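Local coordinates for protein extracellular PQQ-dependent sugar dehydrogenase (Coprinopsis cinerea, PDB 6JT6) that probably oxidises sugars with PQQ in its catalytic domain and passes the electrons on through its haem b cytochrome domain, at residues G29-S34 and E43-F48; P69-W74 and I82-A87; P99-L104 and I116-Q121. One frame throughout, in Å; residues are numbered along the deposited sequence.

How the contacts relate
Contacts 1 and 3 are hairpins of the same sheet, with centres about 9 Å apart. Strands 43-51 and 113-121 are neighbours there, and F48 O probably accepts a hydrogen bond from I116 N (2.7 Å). Contact 2 is a hairpin of the facing sheet. Its centre lies about 11 Å from that of contact 3 and about 15 Å from that of contact 1. Y118 of contact 3 reaches this sheet, with CD2 3.3 Å from I82 CD1 and CE1 3.4 Å from L71 CD1. F48 of contact 1 also meets it, with CZ 3.6 Å from L71 O. Of the three, contact 2 lines the haem pocket. The Y30 side chain of contact 1 is about 9 Å from the haem.

Contact 1. Residues G29-S34 and E43-F48; sequences GYIFPS and EFIGLF
F32 and F44 pack on one face of an antiparallel beta hairpin made by strands 26-33 and 43-51. The backbone places F44 CB over the centre of the F32 ring, 3.5 Å from its centroid, as a CH-pi contact. F44 CG sits between the backbone N and the carbonyl carbon (chi1 62°), which sends the F44 ring alongside F32 and toward Y30. The F32 and F44 rings point the same way and are nearly parallel, with planes 23° apart. They are slid so far that they barely overlap.

Y30 completes the aromatic cluster. The F44 ring comes to the edge of the Y30 ring, with F44 CE1 3.6 Å from Y30 CD1. These two planes meet obliquely at 59°. Y30 OH is held by N59 ND2, which fixes the far end of the ring.

The other face carries I31 and I45, side by side with their CB atoms 4.0 Å apart. Y182 of helix 182-191 covers both. L47, whose backbone pairs with G29, lies on the same face, beside F16.

Four backbone hydrogen bonds tie the strands, two at each hydrogen-bonded pair. Beyond them, P33 CD lies 3.0 Å from E43 O.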
loop_
_atom_site.group_PDB
_atom_site.type_symbol
_atom_site.label_atom_id
_atom_site.label_comp_id
_atom_site.label_asym_id
_atom_site.label_seq_id
_atom_site.Cartn_x
_atom_site.Cartn_y
_atom_site.Cartn_z
ATOM N N GLY A 29 0.425 2.527 5.495
ATOM C CA GLY A 29 -0.598 2.133 6.461
ATOM C C GLY A 29 -1.333 0.895 5.986
ATOM O O GLY A 29 -1.452 0.690 4.776
ATOM N N TYR A 30 -1.774 0.044 6.922
ATOM C CA TYR A 30 -2.544 -1.153 6.600
ATOM C C TYR A 30 -3.631 -1.384 7.612
ATOM O O TYR A 30 -3.451 -1.112 8.783
ATOM C CB TYR A 30 -1.662 -2.420 6.536
ATOM C CG TYR A 30 -0.519 -2.271 5.582
ATOM C CD1 TYR A 30 -0.681 -2.589 4.221
ATOM C CD2 TYR A 30 0.722 -1.747 6.023
ATOM C CE1 TYR A 30 0.374 -2.425 3.325
ATOM C CE2 TYR A 30 1.781 -1.594 5.143
ATOM C CZ TYR A 30 1.593 -1.922 3.804
ATOM O OH TYR A 30 2.618 -1.755 2.900
ATOM N N ILE A 31 -4.758 -1.895 7.117
ATOM C CA ILE A 31 -5.848 -2.375 7.943
ATOM C C ILE A 31 -6.188 -3.770 7.429
ATOM O O ILE A 31 -6.382 -3.935 6.235
ATOM C CB ILE A 31 -7.104 -1.475 7.839
ATOM C CG1 ILE A 31 -6.751 0.022 7.978
ATOM C CG2 ILE A 31 -8.077 -1.850 8.943
ATOM C CD1 ILE A 31 -7.892 0.983 7.633
ATOM N N PHE A 32 -6.249 -4.753 8.320
ATOM C CA PHE A 32 -6.559 -6.132 7.919
ATOM C C PHE A 32 -7.870 -6.522 8.597
ATOM O O PHE A 32 -8.200 -5.975 9.660
ATOM C CB PHE A 32 -5.415 -7.124 8.273
ATOM C CG PHE A 32 -4.229 -7.047 7.352
ATOM C CD1 PHE A 32 -4.009 -8.044 6.389
ATOM C CD2 PHE A 32 -3.282 -6.031 7.484
ATOM C CE1 PHE A 32 -2.901 -7.972 5.532
ATOM C CE2 PHE A 32 -2.182 -5.959 6.628
ATOM C CZ PHE A 32 -1.995 -6.923 5.647
ATOM N N PRO A 33 -8.632 -7.452 7.978
ATOM C CA PRO A 33 -9.861 -7.932 8.614
ATOM C C PRO A 33 -9.558 -8.917 9.737
ATOM O O PRO A 33 -8.521 -9.584 9.739
ATOM C CB PRO A 33 -10.612 -8.606 7.466
ATOM C CG PRO A 33 -9.549 -9.045 6.534
ATOM C CD PRO A 33 -8.477 -7.996 6.610
ATOM N N SER A 34 -10.494 -9.001 10.664
ATOM C CA SER A 34 -10.395 -9.830 11.850
ATOM C C SER A 34 -10.672 -11.318 11.593
ATOM O O SER A 34 -10.385 -11.839 10.507
ATOM C CB SER A 34 -11.367 -9.293 12.895
ATOM O OG SER A 34 -11.079 -9.851 14.159
ATOM N N GLU A 43 -7.981 -10.256 1.990
ATOM C CA GLU A 43 -7.918 -8.856 1.584
ATOM C C GLU A 43 -7.358 -7.971 2.704
ATOM O O GLU A 43 -7.252 -8.396 3.860
ATOM C CB GLU A 43 -9.295 -8.364 1.130
ATOM C CG GLU A 43 -10.322 -8.129 2.232
ATOM C CD GLU A 43 -11.535 -7.414 1.689
ATOM O OE1 GLU A 43 -12.494 -8.092 1.275
ATOM O OE2 GLU A 43 -11.521 -6.175 1.607
ATOM N N PHE A 44 -6.980 -6.739 2.346
ATOM C CA PHE A 44 -6.643 -5.721 3.338
ATOM C C PHE A 44 -6.834 -4.364 2.690
ATOM O O PHE A 44 -7.042 -4.284 1.492
ATOM C CB PHE A 44 -5.209 -5.883 3.881
ATOM C CG PHE A 44 -4.125 -5.733 2.830
ATOM C CD1 PHE A 44 -3.523 -4.494 2.606
ATOM C CD2 PHE A 44 -3.666 -6.858 2.112
ATOM C CE1 PHE A 44 -2.538 -4.332 1.634
ATOM C CE2 PHE A 44 -2.657 -6.713 1.153
ATOM C CZ PHE A 44 -2.095 -5.449 0.917
ATOM N N ILE A 45 -6.784 -3.323 3.513
ATOM C CA ILE A 45 -6.791 -1.950 3.044
ATOM C C ILE A 45 -5.380 -1.416 3.222
ATOM O O ILE A 45 -4.762 -1.628 4.290
ATOM C CB ILE A 45 -7.771 -1.097 3.871
ATOM C CG1 ILE A 45 -9.225 -1.568 3.630
ATOM C CG2 ILE A 45 -7.612 0.395 3.562
ATOM C CD1 ILE A 45 -10.192 -1.047 4.704
ATOM N N GLY A 46 -4.869 -0.735 2.188
ATOM C CA GLY A 46 -3.559 -0.087 2.297
ATOM C C GLY A 46 -3.617 1.426 2.127
ATOM O O GLY A 46 -4.572 1.971 1.568
ATOM N N LEU A 47 -2.571 2.098 2.611
ATOM C CA LEU A 47 -2.402 3.523 2.413
ATOM C C LEU A 47 -0.953 3.781 2.062
ATOM O O LEU A 47 -0.055 3.309 2.778
ATOM C CB LEU A 47 -2.776 4.295 3.688
ATOM C CG LEU A 47 -2.263 5.760 3.779
ATOM C CD1 LEU A 47 -2.984 6.714 2.823
ATOM C CD2 LEU A 47 -2.386 6.292 5.199
ATOM N N PHE A 48 -0.744 4.507 0.961
ATOM C CA PHE A 48 0.560 5.075 0.621
ATOM C C PHE A 48 0.367 6.570 0.752
ATOM O O PHE A 48 -0.524 7.135 0.119
ATOM C CB PHE A 48 0.950 4.785 -0.831
ATOM C CG PHE A 48 1.168 3.319 -1.150
ATOM C CD1 PHE A 48 1.764 2.447 -0.228
ATOM C CD2 PHE A 48 0.816 2.820 -2.419
ATOM C CE1 PHE A 48 1.987 1.109 -0.574
ATOM C CE2 PHE A 48 1.035 1.482 -2.751
ATOM C CZ PHE A 48 1.618 0.642 -1.833
#

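Contact 2. Residues P69-W74 and I82-A87; sequences PLLVGW and ISARWA. With HEM (protoporphyrin IX containing Fe), chain C.
L70 and R85 face each other as a hydrogen-bonded pair in the antiparallel hairpin of strands 70-76 and 79-86. R85 N donates to L70 O at 2.6 Å, and L70 N donates back to R85 O at 2.8 Å. V72 and S83 repeat this pattern two residues on.

R85 has the most surface buried by the other strand. Its chain runs extended from CG to NE and crosses V72. V72 CG1 lies over one face of the guanidinium, 3.8 Å from R85 NE. W74 meets the same group near its end, with CH2 4.0 Å from R85 NH2. The indole and guanidinium planes are almost perpendicular, at 86°. The carbonyls of S159 and P157 accept from R85 NH1 and NH2. They hold the guanidinium in place and probably help to offset the cost of burying it.

L70 turns its side chain to the haem. Its chi1 of -51° carries CD1 to ring carbon C3C, at 3.9 Å. L70 CB is 3.8 Å from the vinyl carbon CAC. L71 O approaches the end of the same vinyl group.

I82 lies on the opposite face, with L71 and A84. Its CG1 rests 3.6 Å from V72 O, and the side chain packs on L101 and I103. One face of the hairpin thus closes the beta sandwich. On the other side, the L70 side chain and L71 O line the haem b pocket, with V72 CB near the vinyl end.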
loop_
_atom_site.group_PDB
_atom_site.type_symbol
_atom_site.label_atom_id
_atom_site.label_comp_id
_atom_site.label_asym_id
_atom_site.label_seq_id
_atom_site.Cartn_x
_atom_site.Cartn_y
_atom_site.Cartn_z
ATOM N N PRO A 69 4.170 -10.141 -4.080
ATOM C CA PRO A 69 3.438 -9.027 -4.673
ATOM C C PRO A 69 4.054 -7.693 -4.299
ATOM O O PRO A 69 4.344 -7.440 -3.113
ATOM C CB PRO A 69 2.031 -9.145 -4.036
ATOM C CG PRO A 69 1.909 -10.619 -3.773
ATOM C CD PRO A 69 3.281 -10.944 -3.220
ATOM N N LEU A 70 4.239 -6.873 -5.326
ATOM C CA LEU A 70 4.712 -5.512 -5.162
ATOM C C LEU A 70 3.569 -4.598 -5.572
ATOM O O LEU A 70 3.076 -4.687 -6.695
ATOM C CB LEU A 70 5.959 -5.257 -6.022
ATOM C CG LEU A 70 7.157 -6.236 -5.947
ATOM C CD1 LEU A 70 8.254 -5.737 -6.879
ATOM C CD2 LEU A 70 7.780 -6.410 -4.551
ATOM N N LEU A 71 3.132 -3.732 -4.669
ATOM C CA LEU A 71 2.096 -2.758 -5.053
ATOM C C LEU A 71 2.723 -1.409 -5.171
ATOM O O LEU A 71 3.525 -1.015 -4.331
ATOM C CB LEU A 71 0.914 -2.735 -4.070
ATOM C CG LEU A 71 0.317 -4.077 -3.628
ATOM C CD1 LEU A 71 -0.795 -3.824 -2.620
ATOM C CD2 LEU A 71 -0.180 -4.944 -4.782
ATOM N N VAL A 72 2.366 -0.692 -6.227
ATOM C CA VAL A 72 2.954 0.595 -6.489
ATOM C C VAL A 72 1.859 1.611 -6.801
ATOM O O VAL A 72 0.972 1.364 -7.641
ATOM C CB VAL A 72 4.093 0.523 -7.542
ATOM C CG1 VAL A 72 3.596 -0.006 -8.868
ATOM C CG2 VAL A 72 4.759 1.876 -7.742
ATOM N N GLY A 73 1.901 2.722 -6.074
ATOM C CA GLY A 73 0.952 3.802 -6.269
ATOM C C GLY A 73 1.621 5.111 -6.599
ATOM O O GLY A 73 2.799 5.338 -6.267
ATOM N N TRP A 74 0.869 5.984 -7.273
ATOM C CA TRP A 74 1.308 7.319 -7.579
ATOM C C TRP A 74 0.105 8.209 -7.907
ATOM O O TRP A 74 -1.047 7.722 -7.984
ATOM C CB TRP A 74 2.367 7.319 -8.684
ATOM C CG TRP A 74 1.854 6.924 -10.046
ATOM C CD1 TRP A 74 1.414 7.760 -11.043
ATOM C CD2 TRP A 74 1.776 5.592 -10.565
ATOM N NE1 TRP A 74 1.064 7.020 -12.166
ATOM C CE2 TRP A 74 1.288 5.687 -11.902
ATOM C CE3 TRP A 74 2.107 4.335 -10.046
ATOM C CZ2 TRP A 74 1.085 4.559 -12.719
ATOM C CZ3 TRP A 74 1.910 3.201 -10.864
ATOM C CH2 TRP A 74 1.389 3.329 -12.190
ATOM N N ILE A 82 -2.745 2.781 -9.109
ATOM C CA ILE A 82 -2.139 1.695 -8.353
ATOM C C ILE A 82 -1.953 0.483 -9.258
ATOM O O ILE A 82 -2.759 0.234 -10.176
ATOM C CB ILE A 82 -2.932 1.378 -7.036
ATOM C CG1 ILE A 82 -2.137 0.440 -6.113
ATOM C CG2 ILE A 82 -4.321 0.782 -7.327
ATOM C CD1 ILE A 82 -1.966 0.921 -4.698
ATOM N N SER A 83 -0.887 -0.264 -9.004
ATOM C CA SER A 83 -0.541 -1.396 -9.830
ATOM C C SER A 83 0.032 -2.515 -8.944
ATOM O O SER A 83 0.703 -2.231 -7.931
ATOM C CB SER A 83 0.463 -0.942 -10.893
ATOM O OG SER A 83 1.011 -2.032 -11.607
ATOM N N ALA A 84 -0.235 -3.767 -9.321
ATOM C CA ALA A 84 0.407 -4.916 -8.690
ATOM C C ALA A 84 1.500 -5.405 -9.617
ATOM O O ALA A 84 1.271 -5.538 -10.838
ATOM C CB ALA A 84 -0.591 -6.046 -8.424
ATOM N N ARG A 85 2.676 -5.699 -9.039
ATOM C CA ARG A 85 3.831 -6.175 -9.814
ATOM C C ARG A 85 4.580 -7.324 -9.160
ATOM O O ARG A 85 4.299 -7.676 -8.024
ATOM C CB ARG A 85 4.770 -5.022 -10.158
ATOM C CG ARG A 85 3.992 -3.862 -10.750
ATOM C CD ARG A 85 4.781 -2.964 -11.631
ATOM N NE ARG A 85 3.886 -1.919 -12.140
ATOM C CZ ARG A 85 4.263 -0.904 -12.910
ATOM N NH1 ARG A 85 5.553 -0.777 -13.269
ATOM N NH2 ARG A 85 3.351 -0.009 -13.313
ATOM N N TRP A 86 5.527 -7.892 -9.915
ATOM C CA TRP A 86 6.253 -9.088 -9.535
ATOM C C TRP A 86 7.630 -9.076 -10.187
ATOM O O TRP A 86 7.733 -8.877 -11.386
ATOM C CB TRP A 86 5.493 -10.339 -9.951
ATOM C CG TRP A 86 6.052 -11.569 -9.325
ATOM C CD1 TRP A 86 7.187 -12.238 -9.702
ATOM C CD2 TRP A 86 5.520 -12.282 -8.190
ATOM N NE1 TRP A 86 7.389 -13.336 -8.867
ATOM C CE2 TRP A 86 6.378 -13.389 -7.945
ATOM C CE3 TRP A 86 4.384 -12.113 -7.376
ATOM C CZ2 TRP A 86 6.131 -14.332 -6.914
ATOM C CZ3 TRP A 86 4.142 -13.041 -6.351
ATOM C CH2 TRP A 86 5.020 -14.126 -6.123
ATOM N N ALA A 87 8.680 -9.245 -9.370
ATOM C CA ALA A 87 10.078 -9.322 -9.821
ATOM C C ALA A 87 10.690 -10.659 -9.365
ATOM O O ALA A 87 10.535 -11.057 -8.203
ATOM C CB ALA A 87 10.859 -8.181 -9.209
HETATM C CHA HEM C . 15.440 -3.550 -3.056
HETATM C CHB HEM C . 16.221 -2.965 -7.825
HETATM C CHC HEM C . 11.631 -1.549 -8.437
HETATM C CHD HEM C . 10.676 -2.987 -3.839
HETATM C C1A HEM C . 16.060 -3.462 -4.290
HETATM C C2A HEM C . 17.453 -3.625 -4.502
HETATM C C3A HEM C . 17.662 -3.444 -5.850
HETATM C C4A HEM C . 16.410 -3.178 -6.470
HETATM C CMA HEM C . 18.996 -3.517 -6.577
HETATM C CAA HEM C . 18.507 -3.939 -3.451
HETATM C CBA HEM C . 18.702 -2.817 -2.416
HETATM C CGA HEM C . 18.959 -1.452 -2.998
HETATM O O1A HEM C . 18.123 -0.516 -2.889
HETATM O O2A HEM C . 20.034 -1.239 -3.599
HETATM C C1B HEM C . 15.044 -2.506 -8.409
HETATM C C2B HEM C . 14.953 -2.114 -9.787
HETATM C C3B HEM C . 13.658 -1.666 -9.959
HETATM C C4B HEM C . 12.981 -1.822 -8.650
HETATM C CMB HEM C . 16.099 -2.156 -10.819
HETATM C CAB HEM C . 12.957 -1.145 -11.166
HETATM C CBB HEM C . 13.541 -0.392 -12.091
HETATM C C1C HEM C . 10.930 -1.899 -7.250
HETATM C C2C HEM C . 9.542 -1.728 -7.048
HETATM C C3C HEM C . 9.251 -2.139 -5.741
HETATM C C4C HEM C . 10.497 -2.541 -5.128
HETATM C CMC HEM C . 8.590 -1.231 -8.122
HETATM C CAC HEM C . 7.902 -2.178 -5.109
HETATM C CBC HEM C . 6.968 -1.239 -5.374
HETATM C C1D HEM C . 11.943 -3.172 -3.266
HETATM C C2D HEM C . 12.112 -3.522 -1.839
HETATM C C3D HEM C . 13.421 -3.701 -1.620
HETATM C C4D HEM C . 14.055 -3.463 -2.934
HETATM C CMD HEM C . 11.047 -3.660 -0.783
HETATM C CAD HEM C . 14.097 -4.013 -0.286
HETATM C CBD HEM C . 14.088 -5.477 0.112
HETATM C CGD HEM C . 15.073 -6.219 -0.750
HETATM O O1D HEM C . 14.726 -7.148 -1.529
HETATM O O2D HEM C . 16.259 -5.866 -0.707
HETATM N NA HEM C . 15.438 -3.158 -5.504
HETATM N NB HEM C . 13.874 -2.319 -7.785
HETATM N NC HEM C . 11.486 -2.346 -6.073
HETATM N ND HEM C . 13.145 -3.181 -3.903
HETATM FE FE HEM C . 13.500 -2.782 -5.767
#

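Contact 3. Residues P99-L104 and I116-Q121; sequences PRLTIL and IVYRCQ
L101 and C120 meet in the tight part of this antiparallel hairpin, on the face turned to the opposing sheet. L101 CD2 lies 3.6 Å from C120 SG and 4.1 Å from Y118 CD1. C120 is also bound to C123 by a disulfide. The C120 sulfur is anti to its own backbone N (chi1 -158°), and L101 CD2 comes in beside it.

A second tight spot lies where L104 joins V117. L104 N donates to V117 O at 2.8 Å. L104 CB is 4.0 Å from V117 CG1, and L104 CD1 reaches the backbone of the opposite strand, 3.9 Å from Y118 C. L186 and L189 of helix 182-191 cover this leucine. A serine in place of L104 lacks the branched end and would probably leave a gap between the Y118-R119 backbone and that helix.

The side of R100, T102, R119 and Q121 is looser and hydrated. One water is 2.6 Å from T102 OG1 and also bonds Q121 OE1 and R100 O, though perhaps not both at once. A second water accepts from R119 NH1 at 2.8 Å, in the guanidinium plane, and reaches T102 OG1 too. Q121 CD sits over the centre of one guanidinium face. R119 NE makes a salt bridge to E43.

The face of L101, Y118 and C120 is thus mainly apolar, and the disulfide fastens C120 to the loop beyond. The other is apolar at L104, under the helix, and hydrated toward R100 and Q121. There the charge of R119 is probably balanced by E43, with water binding NH1.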
loop_
_atom_site.group_PDB
_atom_site.type_symbol
_atom_site.label_atom_id
_atom_site.label_comp_id
_atom_site.label_asym_id
_atom_site.label_seq_id
_atom_site.Cartn_x
_atom_site.Cartn_y
_atom_site.Cartn_z
ATOM N N PRO A 99 -3.924 -9.995 -7.846
ATOM C CA PRO A 99 -4.562 -9.056 -6.937
ATOM C C PRO A 99 -5.670 -8.276 -7.608
ATOM O O PRO A 99 -5.596 -8.011 -8.809
ATOM C CB PRO A 99 -3.411 -8.119 -6.529
ATOM C CG PRO A 99 -2.212 -8.993 -6.630
ATOM C CD PRO A 99 -2.475 -9.769 -7.895
ATOM N N ARG A 100 -6.698 -7.939 -6.840
ATOM C CA ARG A 100 -7.783 -7.104 -7.343
ATOM C C ARG A 100 -7.729 -5.816 -6.516
ATOM O O ARG A 100 -7.882 -5.841 -5.285
ATOM C CB ARG A 100 -9.141 -7.817 -7.251
ATOM C CG ARG A 100 -9.188 -9.231 -7.872
ATOM C CD ARG A 100 -9.604 -9.261 -9.344
ATOM N NE ARG A 100 -8.617 -8.704 -10.291
ATOM C CZ ARG A 100 -7.743 -9.415 -11.014
ATOM N NH1 ARG A 100 -6.906 -8.784 -11.835
ATOM N NH2 ARG A 100 -7.697 -10.747 -10.923
ATOM N N LEU A 101 -7.449 -4.717 -7.201
ATOM C CA LEU A 101 -7.164 -3.439 -6.550
ATOM C C LEU A 101 -8.265 -2.425 -6.798
ATOM O O LEU A 101 -8.725 -2.232 -7.942
ATOM C CB LEU A 101 -5.802 -2.849 -7.016
ATOM C CG LEU A 101 -4.555 -3.671 -6.584
ATOM C CD1 LEU A 101 -3.383 -3.295 -7.458
ATOM C CD2 LEU A 101 -4.232 -3.407 -5.117
ATOM N N THR A 102 -8.650 -1.733 -5.731
ATOM C CA THR A 102 -9.700 -0.727 -5.839
ATOM C C THR A 102 -9.144 0.479 -5.128
ATOM O O THR A 102 -8.858 0.396 -3.933
ATOM C CB THR A 102 -10.991 -1.207 -5.113
ATOM O OG1 THR A 102 -11.358 -2.509 -5.602
ATOM C CG2 THR A 102 -12.138 -0.184 -5.278
ATOM N N ILE A 103 -9.003 1.587 -5.844
ATOM C CA ILE A 103 -8.625 2.843 -5.190
ATOM C C ILE A 103 -9.850 3.399 -4.477
ATOM O O ILE A 103 -10.946 3.410 -5.041
ATOM C CB ILE A 103 -8.028 3.856 -6.185
ATOM C CG1 ILE A 103 -6.676 3.315 -6.700
ATOM C CG2 ILE A 103 -7.788 5.235 -5.515
ATOM C CD1 ILE A 103 -6.146 3.998 -7.946
ATOM N N LEU A 104 -9.633 3.832 -3.235
ATOM C CA LEU A 104 -10.683 4.298 -2.322
ATOM C C LEU A 104 -10.600 5.810 -2.211
ATOM O O LEU A 104 -9.707 6.430 -2.817
ATOM C CB LEU A 104 -10.527 3.618 -0.934
ATOM C CG LEU A 104 -10.501 2.074 -0.909
ATOM C CD1 LEU A 104 -10.373 1.429 0.502
ATOM C CD2 LEU A 104 -11.684 1.461 -1.661
ATOM N N ILE A 116 -2.491 7.420 -1.704
ATOM C CA ILE A 116 -3.186 6.382 -2.493
ATOM C C ILE A 116 -3.740 5.381 -1.495
ATOM O O ILE A 116 -2.970 4.645 -0.860
ATOM C CB ILE A 116 -2.305 5.661 -3.578
ATOM C CG1 ILE A 116 -1.617 6.646 -4.512
ATOM C CG2 ILE A 116 -3.164 4.704 -4.426
ATOM C CD1 ILE A 116 -0.218 6.969 -4.080
ATOM N N VAL A 117 -5.067 5.357 -1.369
ATOM C CA VAL A 117 -5.712 4.485 -0.410
ATOM C C VAL A 117 -6.354 3.379 -1.241
ATOM O O VAL A 117 -7.028 3.647 -2.238
ATOM C CB VAL A 117 -6.806 5.233 0.389
ATOM C CG1 VAL A 117 -7.386 4.330 1.497
ATOM C CG2 VAL A 117 -6.270 6.553 0.928
ATOM N N TYR A 118 -6.141 2.127 -0.854
ATOM C CA TYR A 118 -6.547 1.059 -1.747
ATOM C C TYR A 118 -7.073 -0.151 -0.983
ATOM O O TYR A 118 -6.707 -0.381 0.180
ATOM C CB TYR A 118 -5.382 0.677 -2.706
ATOM C CG TYR A 118 -4.164 0.151 -1.976
ATOM C CD1 TYR A 118 -4.035 -1.224 -1.671
ATOM C CD2 TYR A 118 -3.126 1.024 -1.571
ATOM C CE1 TYR A 118 -2.932 -1.689 -0.977
ATOM C CE2 TYR A 118 -2.005 0.557 -0.899
ATOM C CZ TYR A 118 -1.919 -0.803 -0.589
ATOM O OH TYR A 118 -0.799 -1.307 0.082
ATOM N N ARG A 119 -7.966 -0.878 -1.649
ATOM C CA ARG A 119 -8.353 -2.210 -1.233
ATOM C C ARG A 119 -7.597 -3.224 -2.072
ATOM O O ARG A 119 -7.516 -3.099 -3.273
ATOM C CB ARG A 119 -9.865 -2.382 -1.403
ATOM C CG ARG A 119 -10.447 -3.658 -0.757
ATOM C CD ARG A 119 -11.825 -3.949 -1.384
ATOM N NE ARG A 119 -12.547 -4.975 -0.649
ATOM C CZ ARG A 119 -13.759 -5.393 -0.985
ATOM N NH1 ARG A 119 -14.353 -4.869 -2.055
ATOM N NH2 ARG A 119 -14.353 -6.341 -0.269
ATOM N N CYS A 120 -7.073 -4.262 -1.428
ATOM C CA CYS A 120 -6.300 -5.283 -2.128
ATOM C C CYS A 120 -6.930 -6.615 -1.826
ATOM O O CYS A 120 -6.776 -7.147 -0.714
ATOM C CB CYS A 120 -4.851 -5.309 -1.632
ATOM S SG CYS A 120 -3.651 -6.042 -2.786
ATOM N N GLN A 121 -7.606 -7.179 -2.810
ATOM C CA GLN A 121 -8.234 -8.476 -2.607
ATOM C C GLN A 121 -7.463 -9.522 -3.348
ATOM O O GLN A 121 -6.907 -9.238 -4.422
ATOM C CB GLN A 121 -9.653 -8.468 -3.148
ATOM C CG GLN A 121 -10.606 -7.668 -2.312
ATOM C CD GLN A 121 -11.914 -7.507 -3.039
ATOM O OE1 GLN A 121 -12.049 -6.625 -3.900
ATOM N NE2 GLN A 121 -12.876 -8.365 -2.720
HETATM O O HOH W 1 -10.268 -4.574 -4.509
HETATM O O HOH W 2 -13.662 -3.419 -4.340
#